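Local atomic coordinates of insecticidal crystal protein Cry7Cal (Bacillus thuringiensis, PDB entry 5ZI1), a protein that is an insecticidal delta-endotoxin of the three-domain Cry family, active against a locust and probably acting through receptor binding in the insect gut. Residues Ile37-Phe40 against Thr41-Arg45. Numbering follows the deposited sequence.
Sequences IGLF and TEVLR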
ATOM      1  N   ILE A  37      14.448   8.710  19.438  1.00 61.29           N
ATOM      2  CA  ILE A  37      15.391   7.709  19.925  1.00 63.59           C
ATOM      3  C   ILE A  37      14.730   6.340  19.983  1.00 61.44           C
ATOM      4  O   ILE A  37      15.331   5.328  19.605  1.00 61.14           O
ATOM      5  CB  ILE A  37      15.959   8.125  21.294  1.00 66.88           C
ATOM      6  CG1 ILE A  37      16.964   9.274  21.131  1.00 66.76           C
ATOM      7  CG2 ILE A  37      16.613   6.929  21.991  1.00 64.16           C
ATOM      8  CD1 ILE A  37      17.356   9.936  22.442  1.00 66.07           C
ATOM      9  N   GLY A  38      13.478   6.288  20.432  1.00 62.34           N
ATOM     10  CA  GLY A  38      12.767   5.023  20.463  1.00 57.96           C
ATOM     11  C   GLY A  38      12.510   4.466  19.079  1.00 62.30           C
ATOM     12  O   GLY A  38      12.588   3.251  18.864  1.00 60.86           O
ATOM     13  N   LEU A  39      12.200   5.342  18.119  1.00 62.88           N
ATOM     14  CA  LEU A  39      12.021   4.885  16.744  1.00 60.09           C
ATOM     15  C   LEU A  39      13.317   4.301  16.187  1.00 60.89           C
ATOM     16  O   LEU A  39      13.313   3.231  15.569  1.00 59.90           O
ATOM     17  CB  LEU A  39      11.523   6.027  15.861  1.00 63.15           C
ATOM     18  CG  LEU A  39      11.348   5.590  14.405  1.00 65.40           C
ATOM     19  CD1 LEU A  39      10.348   4.464  14.346  1.00 66.58           C
ATOM     20  CD2 LEU A  39      10.908   6.718  13.505  1.00 60.74           C
ATOM     21  N   PHE A  40      14.440   4.985  16.408  1.00 58.23           N
ATOM     22  CA  PHE A  40      15.716   4.483  15.913  1.00 56.14           C
ATOM     23  C   PHE A  40      16.027   3.106  16.495  1.00 60.13           C
ATOM     24  O   PHE A  40      16.279   2.150  15.755  1.00 58.44           O
ATOM     25  CB  PHE A  40      16.831   5.469  16.240  1.00 54.54           C
ATOM     26  CG  PHE A  40      17.087   6.504  15.164  1.00 60.16           C
ATOM     27  CD1 PHE A  40      17.662   6.142  13.952  1.00 53.58           C
ATOM     28  CD2 PHE A  40      16.790   7.850  15.388  1.00 60.72           C
ATOM     29  CE1 PHE A  40      17.907   7.098  12.973  1.00 59.47           C
ATOM     30  CE2 PHE A  40      17.037   8.818  14.425  1.00 57.67           C
ATOM     31  CZ  PHE A  40      17.598   8.449  13.214  1.00 57.64           C
ATOM     32  N   THR A  41      16.009   2.984  17.829  1.00 60.99           N
ATOM     33  CA  THR A  41      16.303   1.698  18.463  1.00 63.47           C
ATOM     34  C   THR A  41      15.344   0.612  17.993  1.00 60.67           C
ATOM     35  O   THR A  41      15.762  -0.512  17.698  1.00 62.63           O
ATOM     36  CB  THR A  41      16.236   1.822  19.981  1.00 62.91           C
ATOM     37  OG1 THR A  41      14.921   2.254  20.351  1.00 68.20           O
ATOM     38  CG2 THR A  41      17.275   2.818  20.492  1.00 60.02           C
ATOM     39  N   GLU A  42      14.055   0.938  17.907  1.00 60.65           N
ATOM     40  CA  GLU A  42      13.077   0.022  17.326  1.00 62.91           C
ATOM     41  C   GLU A  42      13.480  -0.392  15.915  1.00 60.69           C
ATOM     42  O   GLU A  42      13.468  -1.582  15.571  1.00 58.29           O
ATOM     43  CB  GLU A  42      11.712   0.709  17.310  1.00 65.01           C
ATOM     44  CG  GLU A  42      10.496  -0.170  17.477  1.00 70.02           C
ATOM     45  CD  GLU A  42       9.263   0.635  17.914  1.00 73.04           C
ATOM     46  OE1 GLU A  42       9.346   1.884  18.030  1.00 74.13           O
ATOM     47  OE2 GLU A  42       8.209   0.014  18.153  1.00 82.04           O
ATOM     48  N   VAL A  43      13.846   0.591  15.084  1.00 56.54           N
ATOM     49  CA  VAL A  43      14.089   0.356  13.665  1.00 53.50           C
ATOM     50  C   VAL A  43      15.377  -0.427  13.460  1.00 52.87           C
ATOM     51  O   VAL A  43      15.465  -1.278  12.563  1.00 52.41           O
ATOM     52  CB  VAL A  43      14.106   1.696  12.901  1.00 58.93           C
ATOM     53  CG1 VAL A  43      14.890   1.590  11.600  1.00 52.72           C
ATOM     54  CG2 VAL A  43      12.686   2.140  12.603  1.00 60.72           C
ATOM     55  N   LEU A  44      16.394  -0.175  14.278  1.00 48.76           N
ATOM     56  CA  LEU A  44      17.600  -0.960  14.095  1.00 52.01           C
ATOM     57  C   LEU A  44      17.382  -2.414  14.480  1.00 53.98           C
ATOM     58  O   LEU A  44      17.935  -3.306  13.828  1.00 58.27           O
ATOM     59  CB  LEU A  44      18.777  -0.368  14.864  1.00 59.42           C
ATOM     60  CG  LEU A  44      19.176   1.068  14.522  1.00 60.88           C
ATOM     61  CD1 LEU A  44      19.268   1.881  15.778  1.00 61.14           C
ATOM     62  CD2 LEU A  44      20.491   1.081  13.787  1.00 58.44           C
ATOM     63  N   ARG A  45      16.560  -2.689  15.495  1.00 56.54           N
ATOM     64  CA  ARG A  45      16.292  -4.086  15.826  1.00 56.49           C
ATOM     65  C   ARG A  45      15.525  -4.776  14.710  1.00 54.25           C
ATOM     66  O   ARG A  45      15.794  -5.939  14.398  1.00 55.25           O
ATOM     67  CB  ARG A  45      15.544  -4.187  17.153  1.00 61.56           C
ATOM     68  CG  ARG A  45      16.482  -4.047  18.336  1.00 65.30           C
ATOM     69  CD  ARG A  45      15.769  -3.625  19.594  1.00 70.23           C
ATOM     70  NE  ARG A  45      16.717  -3.248  20.644  1.00 81.00           N
ATOM     71  CZ  ARG A  45      16.363  -2.793  21.844  1.00 82.66           C
ATOM     72  NH1 ARG A  45      15.077  -2.658  22.150  1.00 77.14           N
ATOM     73  NH2 ARG A  45      17.294  -2.471  22.740  1.00 82.70           N
TER
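F40 meets L44 through CB, which lies 4.4 Å from L44 CD1; the ring takes no part in this pair. The ring lies away from T41-R45 and meets the ring of F153, on helix 141-165, with the planes at about 45°. The other flat group, the carboxylate of E42, is carried out on an extended chain to the exposed side, its OE1 no nearer than 3.6 Å to G38 O.

One turn of helix here illustrates how residues four apart bring their side chains together on one side. L39 and V43 form the second apolar pair: L39 CG points away from the backbone N, on the side of the carbonyl carbon, which lets CD1 reach V43 CG2 at 3.7 Å, the two chains lying askew. The i to i+4 backbone hydrogen bonds of the helix run alongside, V43 N donating to L39 O at 2.7 Å and L44 N to F40 O at 2.8 Å. T41 adds a side-chain element. Its OG1 sits between the backbone N and the carbonyl carbon (chi1 59°), which brings it back to the preceding turn, 2.9 Å from G38 O and 3.2 Å from I37 O, so that its one proton has two carbonyls to choose from. Both carbonyls already accept amide hydrogens, I37 O from T41 N at 3.0 Å in an almost straight bond (178°) and G38 O from E42 N.

Helix 33-47 belongs to the N-terminal helical bundle of three-domain Cry toxins, generally thought to form the pore. F40 and L44 pack on L90 of helix 73-101, F40 also reaches L154 of helix 141-165, while L39 and V43 meet F24 of helix 13-26.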